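Local coordinates for intimin (Escherichia coli, PDB 1F00), which mediates bacterial adhesion, carrying at the end of a rod of immunoglobulin-like domains a C-type lectin-like domain that probably binds its receptor, at residues 119-124 with 185-190; 239-244 with 277-282. All blocks are in the same frame, centred on the assembly; numbering follows the deposited sequence.

Contact 1: residues 119-124 with 185-190; sequences WLQYGQ and LIVPNM
Leu185 fills the hollow between Trp119 and Gln121, two residues whose side chains flank it from the neighbouring strand. The touching branch is CD1, brought there by a side chain whose CG lies anti to the backbone N (chi1 -179°). Leu185 CD1 sits 4.0 Å from Trp119 CB, at the edge of the indole and near its plane. The same methyl also reaches Gln121 CA at 3.9 Å and rests on Trp119 O at 3.6 Å. The indole itself leads away from this strand, and its NE1 binds Pro116 O.

Beneath these bumps the backbones run parallel, and Ile186 bonds to the residues before and after Leu120. Ile186 N gives a nearly straight bond to Trp119 O (2.8 Å), while Gln121 N binds Ile186 O (2.9 Å) in the carbonyl plane.

The other side of the pair carries Leu120 and Ile186. Leu120 reaches forward along the partner strand, so that its CD1 meets Pro188 CG at 4.1 Å, the two side chains crossing at about a right angle. Helix 214-224 closes over this side, Trp224 touching Leu120 and Val220 touching Ile186.

Past Leu120 the chain swings away in a type II turn closed by Gly123 N to Leu120 O. Gln121 leaves its extended side chain against Val187, its CD 4.0 Å from Val187 CG2. Its CG also lies over the centre of the Tyr122 ring, 3.5 Å above the plane.

The turn leads directly into strand 124-130 of an Ig-like sheet, whereas strand 184-190 belongs to the lectin-like domain. The arrangement is a short parallel strand pairing across a domain junction: strand 118-120 adds itself to the edge of the sheet of the C-type lectin-like fold.

Contact 2: residues 239-244 with 277-282; sequences IISWVQ and YATCVK
Strand 240-242 meets strand 277-281 through a single bridge, Ser241 to Tyr277, at an angle of 68°. In this C-type lectin-like fold the bridge joins two small sheets, one holding strand 240-242 with 254-259 and 263-270, the other holding the C-terminal strand beside 184-190. Tyr277 N gives a nearly straight bond to Ile240 O (2.8 Å), and Trp242 N returns a weak one to Tyr277 O.

The Ser241 side chain can be followed outward. CB packs on Thr279, 3.6 Å from its CB. OG, anti to the carbonyl carbon (chi1 -42°), turns back beside the backbone N and donates to Ile239 O from above the carbonyl plane. It accepts in turn from Thr279 OG1, so one hydroxyl is held by two bonds and links both strands in a buried setting.

Tyr277 lays its ring beside the first strand: Ile240 O comes to the ring's edge, near its plane, and Ile240 CG2 touches Tyr277 CD1 at 4.1 Å, with the isoleucine set roughly perpendicular to the tyrosine side chain. The indole of Trp242 swings in toward the C-terminal strand, CD1 coming 3.5 Å from Tyr277 O, while its NE1 is hydrogen-bonded to Val194 O. Where the strands diverge, a water fills in, accepting from Thr279 N at 2.7 Å and donating to Trp242 O at 2.8 Å.

Contact 1 lies at the junction of the Ig-like and lectin-like parts, contact 2 within the lectin-like domain; their centres are about 11 Å apart, and both reach one sheet of order 118-120, 184-190, 276-281. Strand 184-190 of contact 1 runs antiparallel to the C-terminal strand of contact 2. Between them Val187 N lies 2.7 Å from Cys280 O, a probable hydrogen bond, and Leu185 N is 2.6 Å from Lys282 OXT, so the terminal carboxylate probably extends the pairing. Pro188 CA packs 3.5 Å from Thr279 OG1. Contact 1 thus ties the Ig-like part to one edge of the sheet, and contact 2 continues from the other edge into the second small sheet.

Contact 1: residues 119-124 with 185-190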
loop_
_atom_site.group_PDB
_atom_site.type_symbol
_atom_site.label_atom_id
_atom_site.label_comp_id
_atom_site.label_asym_id
_atom_site.label_seq_id
_atom_site.Cartn_x
_atom_site.Cartn_y
_atom_site.Cartn_z
ATOM N N TRP A 119 -12.194 12.351 5.691
ATOM C CA TRP A 119 -12.577 11.328 4.726
ATOM C C TRP A 119 -14.006 11.321 4.242
ATOM O O TRP A 119 -14.940 11.254 5.041
ATOM C CB TRP A 119 -12.344 9.922 5.283
ATOM C CG TRP A 119 -10.975 9.566 5.741
ATOM C CD1 TRP A 119 -9.826 10.285 5.592
ATOM C CD2 TRP A 119 -10.613 8.360 6.421
ATOM N NE1 TRP A 119 -8.764 9.598 6.141
ATOM C CE2 TRP A 119 -9.222 8.412 6.659
ATOM C CE3 TRP A 119 -11.334 7.237 6.853
ATOM C CZ2 TRP A 119 -8.534 7.385 7.313
ATOM C CZ3 TRP A 119 -10.649 6.213 7.503
ATOM C CH2 TRP A 119 -9.261 6.298 7.727
ATOM N N LEU A 120 -14.177 11.372 2.929
ATOM C CA LEU A 120 -15.506 11.240 2.367
ATOM C C LEU A 120 -15.672 9.727 2.551
ATOM O O LEU A 120 -14.800 8.963 2.132
ATOM C CB LEU A 120 -15.490 11.576 0.873
ATOM C CG LEU A 120 -16.760 11.252 0.083
ATOM C CD1 LEU A 120 -17.936 12.044 0.643
ATOM C CD2 LEU A 120 -16.539 11.595 -1.391
ATOM N N GLN A 121 -16.744 9.277 3.189
ATOM C CA GLN A 121 -16.897 7.833 3.365
ATOM C C GLN A 121 -16.928 7.131 2.013
ATOM O O GLN A 121 -17.636 7.557 1.097
ATOM C CB GLN A 121 -18.170 7.481 4.140
ATOM C CG GLN A 121 -18.174 6.016 4.576
ATOM C CD GLN A 121 -19.418 5.599 5.350
ATOM O OE1 GLN A 121 -19.336 4.786 6.265
ATOM N NE2 GLN A 121 -20.568 6.139 4.975
ATOM N N TYR A 122 -16.153 6.058 1.898
ATOM C CA TYR A 122 -16.064 5.279 0.671
ATOM C C TYR A 122 -15.277 6.004 -0.410
ATOM O O TYR A 122 -15.352 5.663 -1.587
ATOM C CB TYR A 122 -17.466 4.892 0.183
ATOM C CG TYR A 122 -18.206 4.078 1.224
ATOM C CD1 TYR A 122 -19.523 4.375 1.572
ATOM C CD2 TYR A 122 -17.559 3.049 1.913
ATOM C CE1 TYR A 122 -20.175 3.673 2.590
ATOM C CE2 TYR A 122 -18.199 2.342 2.928
ATOM C CZ TYR A 122 -19.505 2.659 3.264
ATOM O OH TYR A 122 -20.136 1.968 4.270
ATOM N N GLY A 123 -14.527 7.021 0.004
ATOM C CA GLY A 123 -13.674 7.727 -0.928
ATOM C C GLY A 123 -12.601 6.699 -1.249
ATOM O O GLY A 123 -12.388 5.770 -0.461
ATOM N N GLN A 124 -11.928 6.840 -2.386
ATOM C CA GLN A 124 -10.909 5.871 -2.767
ATOM C C GLN A 124 -9.569 6.485 -3.171
ATOM O O GLN A 124 -9.521 7.535 -3.810
ATOM C CB GLN A 124 -11.446 5.005 -3.909
ATOM C CG GLN A 124 -12.683 4.211 -3.523
ATOM C CD GLN A 124 -13.363 3.574 -4.714
ATOM O OE1 GLN A 124 -13.798 4.266 -5.637
ATOM N NE2 GLN A 124 -13.464 2.252 -4.699
ATOM N N LEU A 185 -15.298 12.120 9.355
ATOM C CA LEU A 185 -15.817 11.194 8.353
ATOM C C LEU A 185 -17.104 11.826 7.814
ATOM O O LEU A 185 -17.978 12.216 8.588
ATOM C CB LEU A 185 -16.136 9.832 8.973
ATOM C CG LEU A 185 -16.675 8.776 8.006
ATOM C CD1 LEU A 185 -15.585 8.364 7.025
ATOM C CD2 LEU A 185 -17.161 7.558 8.789
ATOM N N ILE A 186 -17.214 11.910 6.491
ATOM C CA ILE A 186 -18.366 12.523 5.829
ATOM C C ILE A 186 -19.298 11.440 5.296
ATOM O O ILE A 186 -18.910 10.642 4.446
ATOM C CB ILE A 186 -17.889 13.428 4.663
ATOM C CG1 ILE A 186 -16.749 14.336 5.143
ATOM C CG2 ILE A 186 -19.043 14.256 4.136
ATOM C CD1 ILE A 186 -17.118 15.218 6.333
ATOM N N VAL A 187 -20.533 11.419 5.784
ATOM C CA VAL A 187 -21.478 10.385 5.378
ATOM C C VAL A 187 -22.759 10.885 4.707
ATOM O O VAL A 187 -23.725 11.222 5.384
ATOM C CB VAL A 187 -21.870 9.520 6.598
ATOM C CG1 VAL A 187 -22.858 8.435 6.185
ATOM C CG2 VAL A 187 -20.615 8.907 7.224
ATOM N N PRO A 188 -22.774 10.942 3.365
ATOM C CA PRO A 188 -23.964 11.397 2.636
ATOM C C PRO A 188 -24.997 10.266 2.616
ATOM O O PRO A 188 -24.650 9.108 2.365
ATOM C CB PRO A 188 -23.436 11.677 1.224
ATOM C CG PRO A 188 -21.954 11.854 1.407
ATOM C CD PRO A 188 -21.623 10.825 2.457
ATOM N N ASN A 189 -26.253 10.595 2.892
ATOM C CA ASN A 189 -27.321 9.601 2.874
ATOM C C ASN A 189 -28.091 9.844 1.566
ATOM O O ASN A 189 -28.990 10.681 1.498
ATOM C CB ASN A 189 -28.205 9.783 4.115
ATOM C CG ASN A 189 -27.441 9.516 5.418
ATOM O OD1 ASN A 189 -27.216 8.360 5.793
ATOM N ND2 ASN A 189 -27.025 10.588 6.103
ATOM N N MET A 190 -27.724 9.091 0.530
ATOM C CA MET A 190 -28.297 9.252 -0.806
ATOM C C MET A 190 -29.634 8.600 -1.169
ATOM O O MET A 190 -30.098 8.756 -2.301
ATOM C CB MET A 190 -27.258 8.812 -1.844
ATOM C CG MET A 190 -25.904 9.488 -1.695
ATOM S SD MET A 190 -26.068 11.264 -1.467
ATOM C CE MET A 190 -26.938 11.740 -2.997
#

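Contact 2: residues 239-244 with 277-282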
loop_
_atom_site.group_PDB
_atom_site.type_symbol
_atom_site.label_atom_id
_atom_site.label_comp_id
_atom_site.label_asym_id
_atom_site.label_seq_id
_atom_site.Cartn_x
_atom_site.Cartn_y
_atom_site.Cartn_z
ATOM N N ILE A 239 -25.296 15.872 -5.037
ATOM C CA ILE A 239 -25.300 15.507 -3.633
ATOM C C ILE A 239 -25.425 16.802 -2.844
ATOM O O ILE A 239 -24.600 17.123 -1.985
ATOM C CB ILE A 239 -24.030 14.735 -3.219
ATOM C CG1 ILE A 239 -23.942 13.432 -4.025
ATOM C CG2 ILE A 239 -24.091 14.388 -1.728
ATOM C CD1 ILE A 239 -22.779 12.520 -3.631
ATOM N N ILE A 240 -26.463 17.562 -3.185
ATOM C CA ILE A 240 -26.759 18.821 -2.513
ATOM C C ILE A 240 -27.091 18.450 -1.065
ATOM O O ILE A 240 -27.979 17.633 -0.813
ATOM C CB ILE A 240 -27.955 19.535 -3.207
ATOM C CG1 ILE A 240 -28.330 20.805 -2.440
ATOM C CG2 ILE A 240 -29.145 18.585 -3.327
ATOM C CD1 ILE A 240 -29.415 21.626 -3.128
ATOM N N SER A 241 -26.370 19.046 -0.118
ATOM C CA SER A 241 -26.545 18.727 1.296
ATOM C C SER A 241 -26.779 19.932 2.201
ATOM O O SER A 241 -26.179 20.987 2.016
ATOM C CB SER A 241 -25.306 17.977 1.799
ATOM O OG SER A 241 -24.866 17.024 0.847
ATOM N N TRP A 242 -27.636 19.749 3.199
ATOM C CA TRP A 242 -27.955 20.803 4.160
ATOM C C TRP A 242 -26.735 21.155 5.011
ATOM O O TRP A 242 -25.898 20.292 5.282
ATOM C CB TRP A 242 -29.038 20.335 5.136
ATOM C CG TRP A 242 -30.375 19.992 4.560
ATOM C CD1 TRP A 242 -30.920 18.746 4.439
ATOM C CD2 TRP A 242 -31.374 20.914 4.112
ATOM N NE1 TRP A 242 -32.202 18.835 3.951
ATOM C CE2 TRP A 242 -32.507 20.155 3.744
ATOM C CE3 TRP A 242 -31.424 22.309 3.992
ATOM C CZ2 TRP A 242 -33.682 20.744 3.263
ATOM C CZ3 TRP A 242 -32.596 22.899 3.511
ATOM C CH2 TRP A 242 -33.708 22.112 3.154
ATOM N N VAL A 243 -26.633 22.417 5.423
ATOM C CA VAL A 243 -25.563 22.838 6.329
ATOM C C VAL A 243 -26.293 23.508 7.489
ATOM O O VAL A 243 -27.379 24.059 7.300
ATOM C CB VAL A 243 -24.543 23.848 5.698
ATOM C CG1 VAL A 243 -23.975 23.283 4.405
ATOM C CG2 VAL A 243 -25.188 25.206 5.480
ATOM N N GLN A 244 -25.709 23.449 8.686
ATOM C CA GLN A 244 -26.316 24.041 9.884
ATOM C C GLN A 244 -26.863 25.450 9.628
ATOM O O GLN A 244 -26.208 26.278 8.994
ATOM C CB GLN A 244 -25.285 24.101 11.021
ATOM C CG GLN A 244 -25.878 24.475 12.380
ATOM C CD GLN A 244 -26.646 23.332 13.013
ATOM O OE1 GLN A 244 -27.622 23.547 13.738
ATOM N NE2 GLN A 244 -26.200 22.104 12.756
ATOM N N TYR A 277 -30.101 16.484 0.640
ATOM C CA TYR A 277 -29.749 15.220 1.268
ATOM C C TYR A 277 -29.150 15.484 2.639
ATOM O O TYR A 277 -28.631 16.569 2.897
ATOM C CB TYR A 277 -28.727 14.464 0.420
ATOM C CG TYR A 277 -29.284 13.976 -0.885
ATOM C CD1 TYR A 277 -29.101 14.701 -2.063
ATOM C CD2 TYR A 277 -30.035 12.801 -0.941
ATOM C CE1 TYR A 277 -29.654 14.264 -3.268
ATOM C CE2 TYR A 277 -30.597 12.359 -2.138
ATOM C CZ TYR A 277 -30.401 13.095 -3.294
ATOM O OH TYR A 277 -30.959 12.660 -4.473
ATOM N N ALA A 278 -29.238 14.490 3.518
ATOM C CA ALA A 278 -28.671 14.620 4.840
ATOM C C ALA A 278 -27.262 14.047 4.774
ATOM O O ALA A 278 -27.075 12.848 4.542
ATOM C CB ALA A 278 -29.507 13.855 5.862
ATOM N N THR A 279 -26.273 14.918 4.928
ATOM C CA THR A 279 -24.883 14.496 4.926
ATOM C C THR A 279 -24.386 14.744 6.339
ATOM O O THR A 279 -24.404 15.871 6.829
ATOM C CB THR A 279 -24.033 15.285 3.901
ATOM O OG1 THR A 279 -24.361 14.841 2.579
ATOM C CG2 THR A 279 -22.543 15.046 4.139
ATOM N N CYS A 280 -23.968 13.670 6.999
ATOM C CA CYS A 280 -23.498 13.745 8.372
ATOM C C CYS A 280 -21.975 13.806 8.488
ATOM O O CYS A 280 -21.257 13.193 7.702
ATOM C CB CYS A 280 -24.027 12.535 9.150
ATOM S SG CYS A 280 -23.483 12.428 10.869
ATOM N N VAL A 281 -21.500 14.558 9.477
ATOM C CA VAL A 281 -20.072 14.687 9.742
ATOM C C VAL A 281 -19.826 13.985 11.080
ATOM O O VAL A 281 -20.364 14.400 12.108
ATOM C CB VAL A 281 -19.649 16.162 9.864
ATOM C CG1 VAL A 281 -18.136 16.250 10.090
ATOM C CG2 VAL A 281 -20.042 16.926 8.600
ATOM N N LYS A 282 -19.028 12.920 11.049
ATOM C CA LYS A 282 -18.709 12.120 12.237
ATOM C C LYS A 282 -17.242 12.236 12.647
ATOM O O LYS A 282 -16.960 12.125 13.859
ATOM C CB LYS A 282 -19.028 10.645 11.977
ATOM C CG LYS A 282 -20.498 10.286 12.049
ATOM C CD LYS A 282 -20.760 8.921 11.408
ATOM C CE LYS A 282 -19.833 7.836 11.950
ATOM N NZ LYS A 282 -20.053 7.526 13.387
ATOM O OXT LYS A 282 -16.392 12.408 11.751
HETATM O O HOH W 1 -26.396 17.539 5.392
#